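Local coordinates for alanine racemase (Corynebacterium glutamicum, PDB 2DY3), which belongs to the alanine racemase family of pyridoxal-5'-phosphate proteins, with a TIM-barrel N-terminal domain joined to a beta-rich C-terminal domain, and forms a two-chain assembly here, at residues D333-A338 / T343-V348; Q86-A91 / A106-E111; Q22-A27 / P200-R205; T153-H158 / R179-A184. All blocks are in the same frame, centred on the assembly; numbering follows the deposited sequence.

Contact 1: residues D333-A338 / T343-V348. With PLP (pyridoxal-5'-phosphate), chain F.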
# COMPACT_ATOMS: atom_id res chain seq x y z
N ASP B 333 -5.10 -16.03 -11.72
CA ASP B 333 -5.37 -14.64 -12.05
C ASP B 333 -5.86 -13.85 -10.84
O ASP B 333 -6.20 -14.41 -9.80
CB ASP B 333 -6.37 -14.51 -13.20
CG ASP B 333 -7.72 -15.13 -12.91
OD1 ASP B 333 -8.15 -15.13 -11.73
OD2 ASP B 333 -8.35 -15.61 -13.87
N ALA B 334 -5.89 -12.53 -11.00
CA ALA B 334 -6.31 -11.62 -9.94
C ALA B 334 -7.68 -11.95 -9.35
O ALA B 334 -7.89 -11.83 -8.15
CB ALA B 334 -6.30 -10.19 -10.48
N THR B 335 -8.61 -12.37 -10.21
CA THR B 335 -9.95 -12.71 -9.77
C THR B 335 -9.94 -13.94 -8.87
O THR B 335 -10.56 -13.95 -7.80
CB THR B 335 -10.89 -12.95 -10.98
OG1 THR B 335 -10.88 -11.79 -11.83
CG2 THR B 335 -12.32 -13.21 -10.53
N ASP B 336 -9.23 -14.99 -9.29
CA ASP B 336 -9.14 -16.21 -8.49
C ASP B 336 -8.52 -15.89 -7.13
O ASP B 336 -9.03 -16.30 -6.08
CB ASP B 336 -8.26 -17.24 -9.19
CG ASP B 336 -8.06 -18.49 -8.36
OD1 ASP B 336 -8.96 -19.36 -8.37
OD2 ASP B 336 -7.02 -18.61 -7.69
N PHE B 337 -7.42 -15.15 -7.16
CA PHE B 337 -6.72 -14.76 -5.94
C PHE B 337 -7.66 -13.94 -5.06
O PHE B 337 -7.70 -14.11 -3.84
CB PHE B 337 -5.47 -13.93 -6.28
CG PHE B 337 -4.61 -13.60 -5.10
CD1 PHE B 337 -4.40 -12.29 -4.72
CD2 PHE B 337 -4.02 -14.61 -4.35
CE1 PHE B 337 -3.62 -11.98 -3.63
CE2 PHE B 337 -3.23 -14.30 -3.26
CZ PHE B 337 -3.03 -12.99 -2.89
N ALA B 338 -8.43 -13.06 -5.70
CA ALA B 338 -9.39 -12.21 -4.99
C ALA B 338 -10.40 -13.05 -4.23
O ALA B 338 -10.62 -12.84 -3.04
CB ALA B 338 -10.11 -11.30 -5.98
N THR B 343 -12.43 -11.30 -1.33
CA THR B 343 -12.51 -9.90 -1.74
C THR B 343 -12.69 -9.82 -3.26
O THR B 343 -13.07 -10.81 -3.89
CB THR B 343 -11.25 -9.11 -1.32
OG1 THR B 343 -11.46 -7.71 -1.55
CG2 THR B 343 -10.03 -9.58 -2.11
N ILE B 344 -12.42 -8.66 -3.85
CA ILE B 344 -12.59 -8.50 -5.29
C ILE B 344 -11.29 -8.14 -6.00
O ILE B 344 -10.37 -7.61 -5.39
CB ILE B 344 -13.66 -7.42 -5.59
CG1 ILE B 344 -13.26 -6.08 -4.97
CG2 ILE B 344 -15.01 -7.85 -5.02
CD1 ILE B 344 -14.32 -5.00 -5.11
N ASN B 345 -11.21 -8.44 -7.30
CA ASN B 345 -10.00 -8.17 -8.07
C ASN B 345 -9.53 -6.72 -8.04
O ASN B 345 -8.34 -6.45 -8.18
CB ASN B 345 -10.16 -8.66 -9.52
CG ASN B 345 -11.48 -8.24 -10.16
OD1 ASN B 345 -11.96 -8.89 -11.10
ND2 ASN B 345 -12.07 -7.16 -9.67
N TYR B 346 -10.46 -5.79 -7.85
CA TYR B 346 -10.12 -4.37 -7.75
C TYR B 346 -9.10 -4.17 -6.63
O TYR B 346 -8.10 -3.46 -6.78
CB TYR B 346 -11.34 -3.52 -7.40
CG TYR B 346 -12.40 -3.36 -8.47
CD1 TYR B 346 -13.36 -4.34 -8.67
CD2 TYR B 346 -12.48 -2.20 -9.23
CE1 TYR B 346 -14.38 -4.17 -9.59
CE2 TYR B 346 -13.49 -2.01 -10.15
CZ TYR B 346 -14.44 -3.00 -10.33
OH TYR B 346 -15.47 -2.81 -11.22
N GLU B 347 -9.36 -4.81 -5.49
CA GLU B 347 -8.49 -4.68 -4.33
C GLU B 347 -7.16 -5.41 -4.47
O GLU B 347 -6.12 -4.89 -4.05
CB GLU B 347 -9.21 -5.13 -3.06
CG GLU B 347 -8.37 -4.94 -1.79
CD GLU B 347 -9.18 -5.11 -0.50
OE1 GLU B 347 -9.86 -6.14 -0.35
OE2 GLU B 347 -9.13 -4.21 0.36
N VAL B 348 -7.17 -6.60 -5.06
CA VAL B 348 -5.93 -7.34 -5.21
C VAL B 348 -4.89 -6.62 -6.08
O VAL B 348 -3.71 -6.60 -5.75
CB VAL B 348 -6.18 -8.77 -5.76
CG1 VAL B 348 -7.12 -9.53 -4.81
CG2 VAL B 348 -6.77 -8.71 -7.14
N1 PLP F . -16.33 6.34 -12.31
C2 PLP F . -16.07 6.79 -11.02
C2A PLP F . -16.76 8.04 -10.51
C3 PLP F . -15.17 6.05 -10.20
O3 PLP F . -14.90 6.48 -8.92
C4 PLP F . -14.54 4.88 -10.73
C4A PLP F . -13.58 4.02 -9.87
C5 PLP F . -14.86 4.45 -12.06
C6 PLP F . -15.74 5.19 -12.83
C5A PLP F . -14.27 3.22 -12.68
O4P PLP F . -15.03 2.07 -12.33
P PLP F . -14.71 0.55 -12.80
O1P PLP F . -13.34 0.22 -12.43
O2P PLP F . -15.71 -0.21 -12.03
O3P PLP F . -14.93 0.58 -14.26
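A short connection between two short helices of the C-terminal domain brings A338 and A334 against V348. The second helix also carries Y346 into the pyridoxal-5'-phosphate pocket. V348 holds the packing with both branches. Its CG1 is anti to the carbonyl carbon (chi1 -59°) and rests 3.5 Å from A338 CA. The same methyl touches F337 CD1, meeting that ring obliquely. V348 CG2 packs on A334, at 3.7 Å from its CB. A338 CB presses on the start of the second helix, 3.3 Å from the backbone N of N345.

One backbone bond ties the segments. T343 N donates to A338 O over 2.9 Å. T343 CG2 leans on the same oxygen. T343 OG1 donates to E347 OE1 on its anti side. The other carboxylate oxygen, OE2, accepts from the backbone N of R281 of the second subunit. At the start of the first helix, D333 OD1 accepts from D336 N at 2.7 Å and caps that end.

On Y346, OH donates to PLP O2P over 2.7 Å, and the phosphorus lies in plane at the ring edge. S199, Y38, G216 and L217 also bond to PLP. These are two short consecutive helices of the C-terminal domain, packed against each other across a short connection, and the second places a tyrosine at the phosphate of pyridoxal-5'-phosphate.

Contact 2: residues Q86-A91 / A106-E111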
# COMPACT_ATOMS: atom_id res chain seq x y z
N GLN B 86 -8.99 23.36 -1.26
CA GLN B 86 -7.75 23.05 -1.96
C GLN B 86 -7.54 24.05 -3.09
O GLN B 86 -8.43 24.85 -3.39
CB GLN B 86 -7.81 21.65 -2.57
CG GLN B 86 -8.24 20.56 -1.62
CD GLN B 86 -8.08 19.19 -2.25
OE1 GLN B 86 -7.01 18.57 -2.18
NE2 GLN B 86 -9.14 18.72 -2.88
N ASP B 87 -6.38 23.99 -3.71
CA ASP B 87 -6.07 24.89 -4.82
C ASP B 87 -6.66 24.31 -6.11
O ASP B 87 -5.92 23.86 -7.00
CB ASP B 87 -4.55 25.04 -4.97
CG ASP B 87 -4.16 26.08 -6.00
OD1 ASP B 87 -2.95 26.30 -6.20
OD2 ASP B 87 -5.06 26.67 -6.62
N PHE B 88 -7.98 24.31 -6.22
CA PHE B 88 -8.63 23.77 -7.41
C PHE B 88 -8.38 24.67 -8.61
O PHE B 88 -8.43 24.23 -9.76
CB PHE B 88 -10.13 23.58 -7.17
CG PHE B 88 -10.87 24.85 -6.87
CD1 PHE B 88 -11.38 25.63 -7.90
CD2 PHE B 88 -11.07 25.27 -5.56
CE1 PHE B 88 -12.08 26.79 -7.63
CE2 PHE B 88 -11.76 26.44 -5.29
CZ PHE B 88 -12.27 27.20 -6.33
N ARG B 89 -8.11 25.95 -8.34
CA ARG B 89 -7.83 26.92 -9.39
C ARG B 89 -6.62 26.45 -10.19
O ARG B 89 -6.54 26.67 -11.39
CB ARG B 89 -7.55 28.31 -8.79
CG ARG B 89 -7.06 29.35 -9.80
CD ARG B 89 -8.02 29.50 -10.97
NE ARG B 89 -7.48 30.35 -12.02
CZ ARG B 89 -7.49 31.68 -12.01
NH1 ARG B 89 -8.02 32.33 -10.98
NH2 ARG B 89 -6.96 32.36 -13.01
N ALA B 90 -5.68 25.81 -9.50
CA ALA B 90 -4.47 25.30 -10.13
C ALA B 90 -4.85 24.26 -11.18
O ALA B 90 -4.18 24.13 -12.20
CB ALA B 90 -3.55 24.68 -9.09
N ALA B 91 -5.92 23.51 -10.92
CA ALA B 91 -6.38 22.49 -11.85
C ALA B 91 -7.04 23.16 -13.05
O ALA B 91 -6.77 22.81 -14.20
CB ALA B 91 -7.35 21.55 -11.16
N ALA B 106 -20.14 24.27 -6.29
CA ALA B 106 -20.69 25.10 -7.34
C ALA B 106 -20.39 26.57 -7.01
O ALA B 106 -19.95 27.34 -7.86
CB ALA B 106 -22.20 24.89 -7.44
N LYS B 107 -20.61 26.93 -5.75
CA LYS B 107 -20.38 28.29 -5.29
C LYS B 107 -18.93 28.74 -5.47
O LYS B 107 -18.67 29.85 -5.94
CB LYS B 107 -20.79 28.42 -3.82
CG LYS B 107 -20.66 29.83 -3.27
CD LYS B 107 -21.25 29.91 -1.87
CE LYS B 107 -21.20 31.33 -1.34
NZ LYS B 107 -21.75 31.42 0.04
N ALA B 108 -18.00 27.88 -5.09
CA ALA B 108 -16.58 28.19 -5.20
C ALA B 108 -16.17 28.40 -6.66
O ALA B 108 -15.31 29.22 -6.96
CB ALA B 108 -15.75 27.08 -4.57
N LEU B 109 -16.79 27.64 -7.56
CA LEU B 109 -16.48 27.74 -8.98
C LEU B 109 -17.02 29.02 -9.59
O LEU B 109 -16.33 29.71 -10.34
CB LEU B 109 -17.03 26.53 -9.72
CG LEU B 109 -16.33 25.21 -9.36
CD1 LEU B 109 -17.11 24.03 -9.90
CD2 LEU B 109 -14.92 25.22 -9.91
N ILE B 110 -18.27 29.34 -9.27
CA ILE B 110 -18.92 30.54 -9.79
C ILE B 110 -18.19 31.79 -9.30
O ILE B 110 -18.11 32.79 -10.02
CB ILE B 110 -20.39 30.62 -9.34
CG1 ILE B 110 -21.20 29.53 -10.03
CG2 ILE B 110 -20.96 31.99 -9.66
CD1 ILE B 110 -22.61 29.39 -9.49
N GLU B 111 -17.66 31.73 -8.09
CA GLU B 111 -16.97 32.87 -7.53
C GLU B 111 -15.49 32.91 -7.92
O GLU B 111 -14.74 33.76 -7.44
CB GLU B 111 -17.12 32.89 -6.01
CG GLU B 111 -18.57 33.13 -5.56
CD GLU B 111 -18.75 33.00 -4.06
OE1 GLU B 111 -19.88 33.24 -3.58
OE2 GLU B 111 -17.77 32.65 -3.37
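The F88 ring is the flat group of this contact, and A108 and L109 meet it through its far end and one flank. Both approaches are oblique. A108 O and L109 CD2 lie on the same side of the ring plane. F88 CZ comes 3.7 Å from A108 O and 3.9 Å from A108 CB. F88 CE1 lies 4.0 Å from L109 CD2. The W82 ring also meets F88, with the two planes at about 45°, and the F88 side chain touches L98 of strand 97-100 and T112.

F88 holds CG between its backbone N and carbonyl carbon (chi1 62°), and from there the ring reaches across to helix 103-110. In L109 the chain runs on into CD1, while CD2 is the branch that turns to the ring.

The two helices are neighbours in the outer layer of the TIM barrel. Helix 88-92 belongs to the beta-alpha-beta crossover between the parallel strands 76-81 and 97-100, and helix 103-110 follows the second of these. L109 also packs on L98 and V100, and on I150 of strand 150-156.

D87 is the N-cap of the first helix. Its OD2 accepts from A90 N at 3.1 Å, and the N-H comes from above the carboxylate plane. D87 is also the centre of an inverse gamma turn, closed by a weak bond from F88 N to Q86 O. In the first turn of the helix, A91 N donates to F88 O over 2.9 Å. Q86 packs on M1 of the second subunit.

Contact 3: residues Q22-A27 / P200-R205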
# COMPACT_ATOMS: atom_id res chain seq x y z
N GLN B 22 -13.72 -0.40 -29.51
CA GLN B 22 -14.64 -1.02 -30.44
C GLN B 22 -16.03 -1.15 -29.81
O GLN B 22 -17.04 -0.85 -30.44
CB GLN B 22 -14.14 -2.39 -30.88
CG GLN B 22 -14.99 -3.03 -31.97
CD GLN B 22 -15.01 -2.21 -33.26
OE1 GLN B 22 -15.80 -2.47 -34.17
NE2 GLN B 22 -14.13 -1.21 -33.34
N MET B 23 -16.07 -1.59 -28.55
CA MET B 23 -17.33 -1.76 -27.83
C MET B 23 -18.08 -0.46 -27.55
O MET B 23 -19.31 -0.47 -27.39
CB MET B 23 -17.07 -2.46 -26.49
CG MET B 23 -16.66 -3.92 -26.60
SD MET B 23 -16.40 -4.64 -24.97
CE MET B 23 -18.09 -4.82 -24.40
N ALA B 24 -17.37 0.66 -27.47
CA ALA B 24 -18.01 1.94 -27.20
C ALA B 24 -18.76 2.47 -28.41
O ALA B 24 -19.77 3.16 -28.28
CB ALA B 24 -16.97 2.95 -26.74
N GLY B 25 -18.28 2.13 -29.61
CA GLY B 25 -18.94 2.61 -30.80
C GLY B 25 -18.82 4.12 -30.94
O GLY B 25 -17.73 4.67 -30.85
N PRO B 26 -19.95 4.83 -31.13
CA PRO B 26 -19.98 6.29 -31.28
C PRO B 26 -19.76 7.05 -29.97
O PRO B 26 -19.42 8.23 -29.98
CB PRO B 26 -21.38 6.53 -31.86
CG PRO B 26 -22.19 5.50 -31.12
CD PRO B 26 -21.31 4.26 -31.20
N ALA B 27 -19.95 6.36 -28.85
CA ALA B 27 -19.76 6.98 -27.54
C ALA B 27 -18.29 7.24 -27.26
O ALA B 27 -17.43 6.48 -27.69
CB ALA B 27 -20.34 6.09 -26.45
N PRO B 200 -18.64 -2.65 -15.12
CA PRO B 200 -19.75 -3.61 -15.08
C PRO B 200 -20.95 -3.21 -15.94
O PRO B 200 -21.44 -4.02 -16.72
CB PRO B 200 -20.08 -3.69 -13.59
CG PRO B 200 -19.63 -2.38 -13.06
CD PRO B 200 -18.33 -2.15 -13.77
N ALA B 201 -21.41 -1.97 -15.80
CA ALA B 201 -22.54 -1.49 -16.58
C ALA B 201 -22.21 -1.44 -18.07
O ALA B 201 -23.00 -1.87 -18.90
CB ALA B 201 -22.95 -0.10 -16.09
N PHE B 202 -21.03 -0.92 -18.40
CA PHE B 202 -20.58 -0.81 -19.79
C PHE B 202 -20.55 -2.15 -20.50
O PHE B 202 -20.97 -2.26 -21.65
CB PHE B 202 -19.19 -0.18 -19.84
CG PHE B 202 -18.59 -0.12 -21.22
CD1 PHE B 202 -19.25 0.55 -22.25
CD2 PHE B 202 -17.36 -0.70 -21.49
CE1 PHE B 202 -18.69 0.63 -23.52
CE2 PHE B 202 -16.80 -0.62 -22.75
CZ PHE B 202 -17.46 0.05 -23.77
N LEU B 203 -20.04 -3.17 -19.82
CA LEU B 203 -19.95 -4.50 -20.42
C LEU B 203 -21.26 -5.27 -20.40
O LEU B 203 -21.27 -6.47 -20.70
CB LEU B 203 -18.87 -5.32 -19.70
CG LEU B 203 -17.41 -4.84 -19.76
CD1 LEU B 203 -16.53 -5.79 -18.97
CD2 LEU B 203 -16.94 -4.76 -21.21
N THR B 204 -22.36 -4.61 -20.06
CA THR B 204 -23.66 -5.30 -20.02
C THR B 204 -24.88 -4.43 -20.30
O THR B 204 -25.98 -4.96 -20.46
CB THR B 204 -23.88 -5.99 -18.66
OG1 THR B 204 -25.13 -6.70 -18.69
CG2 THR B 204 -23.94 -4.96 -17.54
N ARG B 205 -24.70 -3.12 -20.35
CA ARG B 205 -25.82 -2.21 -20.60
C ARG B 205 -25.48 -1.22 -21.72
O ARG B 205 -25.12 -0.07 -21.45
CB ARG B 205 -26.17 -1.43 -19.33
CG ARG B 205 -26.76 -2.27 -18.21
CD ARG B 205 -28.12 -2.82 -18.61
NE ARG B 205 -29.14 -1.78 -18.72
CZ ARG B 205 -29.76 -1.21 -17.69
NH1 ARG B 205 -29.47 -1.58 -16.45
NH2 ARG B 205 -30.68 -0.28 -17.91
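M23 reaches from the end of helix 10-24 across to F202 and L203. Its CB comes first and lies 3.7 Å from F202 CZ, obliquely to the ring. CG is anti to the carbonyl carbon (chi1 -69°) and carries the chain on past the ring. SD then stands 3.8 Å from L203 CD2. It is also 5.5 Å from the centroid of the F202 ring, 46° off the normal, an oblique Met-aromatic contact. The chain bends at chi3, and CE ends 3.4 Å from L203 CD2. That is tighter than usual for two carbons. The M23 and L203 side chains cross at about a right angle.

The F202 ring also points its edge at the backbone of A24, the residue after M23. A24 N lies in the ring plane, 3.8 Å from F202 CZ. Both helices end here. A type II' turn runs from A24 to A27, and A201 O accepts from T204 N and R205 N. The H209 ring also meets F202. P200, two residues before F202, lines the PLP pocket, and the F202 side chain is about 7 Å from PLP.

No hydrogen bond crosses between the segments. The two helix ends therefore meet mainly by apolar and Met-aromatic contact, with a backbone N at the ring edge.

Contact 4: residues T153-H158 / R179-A184. With PLP (pyridoxal-5'-phosphate), chain F.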
# COMPACT_ATOMS: atom_id res chain seq x y z
N THR B 153 -20.25 20.96 -19.16
CA THR B 153 -20.08 20.03 -20.27
C THR B 153 -21.06 18.86 -20.22
O THR B 153 -21.26 18.16 -21.22
CB THR B 153 -18.66 19.45 -20.30
OG1 THR B 153 -18.52 18.64 -21.47
CG2 THR B 153 -18.41 18.60 -19.06
N GLY B 154 -21.66 18.66 -19.05
CA GLY B 154 -22.62 17.58 -18.88
C GLY B 154 -22.74 17.17 -17.42
O GLY B 154 -22.30 17.89 -16.52
N MET B 155 -23.37 16.02 -17.18
CA MET B 155 -23.52 15.49 -15.83
C MET B 155 -23.28 13.98 -15.85
O MET B 155 -23.34 13.34 -16.90
CB MET B 155 -24.91 15.80 -15.25
CG MET B 155 -26.09 15.35 -16.09
SD MET B 155 -27.65 15.49 -15.17
CE MET B 155 -27.80 17.25 -15.00
N PHE B 156 -23.01 13.43 -14.68
CA PHE B 156 -22.75 12.01 -14.59
C PHE B 156 -23.14 11.52 -13.21
O PHE B 156 -23.27 12.31 -12.28
CB PHE B 156 -21.25 11.72 -14.82
CG PHE B 156 -20.36 12.23 -13.72
CD1 PHE B 156 -20.17 13.59 -13.53
CD2 PHE B 156 -19.73 11.35 -12.86
CE1 PHE B 156 -19.35 14.06 -12.51
CE2 PHE B 156 -18.92 11.81 -11.84
CZ PHE B 156 -18.73 13.16 -11.67
N THR B 157 -23.35 10.22 -13.09
CA THR B 157 -23.67 9.64 -11.82
C THR B 157 -22.86 8.35 -11.79
O THR B 157 -22.45 7.84 -12.83
CB THR B 157 -25.18 9.34 -11.67
OG1 THR B 157 -25.50 9.22 -10.27
CG2 THR B 157 -25.55 8.05 -12.38
N HIS B 158 -22.60 7.85 -10.60
CA HIS B 158 -21.82 6.64 -10.51
C HIS B 158 -22.75 5.52 -10.10
O HIS B 158 -23.17 5.43 -8.95
CB HIS B 158 -20.71 6.83 -9.48
CG HIS B 158 -19.71 5.71 -9.45
ND1 HIS B 158 -19.18 5.15 -10.60
CD2 HIS B 158 -19.13 5.07 -8.41
CE1 HIS B 158 -18.31 4.21 -10.26
NE2 HIS B 158 -18.26 4.14 -8.94
N ARG B 179 -34.11 12.58 -14.63
CA ARG B 179 -34.96 13.61 -14.08
C ARG B 179 -34.10 14.86 -13.87
O ARG B 179 -34.52 15.98 -14.14
CB ARG B 179 -35.55 13.12 -12.75
CG ARG B 179 -36.48 14.08 -12.05
CD ARG B 179 -37.38 13.32 -11.09
NE ARG B 179 -36.63 12.60 -10.06
CZ ARG B 179 -36.89 11.34 -9.70
NH1 ARG B 179 -37.87 10.66 -10.28
NH2 ARG B 179 -36.15 10.76 -8.76
N ALA B 180 -32.87 14.63 -13.42
CA ALA B 180 -31.92 15.71 -13.18
C ALA B 180 -31.50 16.37 -14.50
O ALA B 180 -31.45 17.59 -14.61
CB ALA B 180 -30.70 15.18 -12.44
N LEU B 181 -31.20 15.54 -15.49
CA LEU B 181 -30.76 16.04 -16.80
C LEU B 181 -31.84 16.90 -17.47
O LEU B 181 -31.54 17.93 -18.08
CB LEU B 181 -30.38 14.87 -17.70
CG LEU B 181 -29.80 15.20 -19.08
CD1 LEU B 181 -28.60 16.11 -18.95
CD2 LEU B 181 -29.42 13.91 -19.79
N ALA B 182 -33.10 16.48 -17.34
CA ALA B 182 -34.19 17.23 -17.94
C ALA B 182 -34.35 18.57 -17.23
O ALA B 182 -34.60 19.60 -17.87
CB ALA B 182 -35.49 16.43 -17.84
N LEU B 183 -34.19 18.56 -15.91
CA LEU B 183 -34.31 19.77 -15.10
C LEU B 183 -33.17 20.73 -15.45
O LEU B 183 -33.36 21.95 -15.50
CB LEU B 183 -34.24 19.41 -13.62
CG LEU B 183 -34.99 20.26 -12.59
CD1 LEU B 183 -34.39 20.01 -11.21
CD2 LEU B 183 -34.91 21.73 -12.93
N ALA B 184 -31.99 20.18 -15.69
CA ALA B 184 -30.82 20.98 -16.03
C ALA B 184 -30.99 21.68 -17.37
O ALA B 184 -30.69 22.87 -17.49
CB ALA B 184 -29.57 20.10 -16.05
N1 PLP F . -16.33 6.34 -12.31
C2 PLP F . -16.07 6.79 -11.02
C2A PLP F . -16.76 8.04 -10.51
C3 PLP F . -15.17 6.05 -10.20
O3 PLP F . -14.90 6.48 -8.92
C4 PLP F . -14.54 4.88 -10.73
C4A PLP F . -13.58 4.02 -9.87
C5 PLP F . -14.86 4.45 -12.06
C6 PLP F . -15.74 5.19 -12.83
C5A PLP F . -14.27 3.22 -12.68
O4P PLP F . -15.03 2.07 -12.33
P PLP F . -14.71 0.55 -12.80
O1P PLP F . -13.34 0.22 -12.43
O2P PLP F . -15.71 -0.21 -12.03
O3P PLP F . -14.93 0.58 -14.26
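Around M155 and L181, strand 153-156 and helix 179-184 run nearly antiparallel at 154°, with their axes 9.7 Å apart at closest approach. M155 makes the whole contact from the strand side. Its CG sits between the backbone N and the carbonyl carbon (chi1 54°), which sends the chain out to the helix. There CG meets L181 CD1 at 3.9 Å. SD rests on the helix backbone, 3.6 Å from L181 CA, and also touches L181 CB. The chain bends at chi3 (68°), bringing CE to 3.5 Å from A184 CB and 3.7 Å from A180 O. A180 CB flanks M155 SD at 4.1 Å. The M155 and L181 side chains pass at an angle.

F141 and F177 also pack on M155. This is strand-to-helix packing of the TIM barrel, between the parallel sheet and its outer helices. Past the strand, H158 enters the PLP pocket. One face of its ring lies over PLP C2, offset toward the rim, with H158 CE1 3.5 Å from that atom.

Helix and strand share no hydrogen bond. The M155 thioether lies against alanine and leucine groups and the helix backbone, so the contact is probably held mainly by van der Waals packing.

How the contacts relate
Contacts 1, 3 and 4 are buried; contact 2 is partly buried and lies near the outside of the barrel. Contacts 2, 3 and 4 belong to the N-terminal domain, contact 1 to the C-terminal domain. Contact 1 alone has a hydrogen bond between its segments. The others rely on an aromatic ring or a methionine set against apolar groups. Contacts 1 and 3 meet, with Y346 OH 3.9 Å from P200 CD. Contacts 1 and 4 touch PLP at different parts, its phosphate and its ring. Contact 2 is remote, its centre about 37 Å from that of contact 1. Strand 150-156 connects it to contact 4, through L109 and I150.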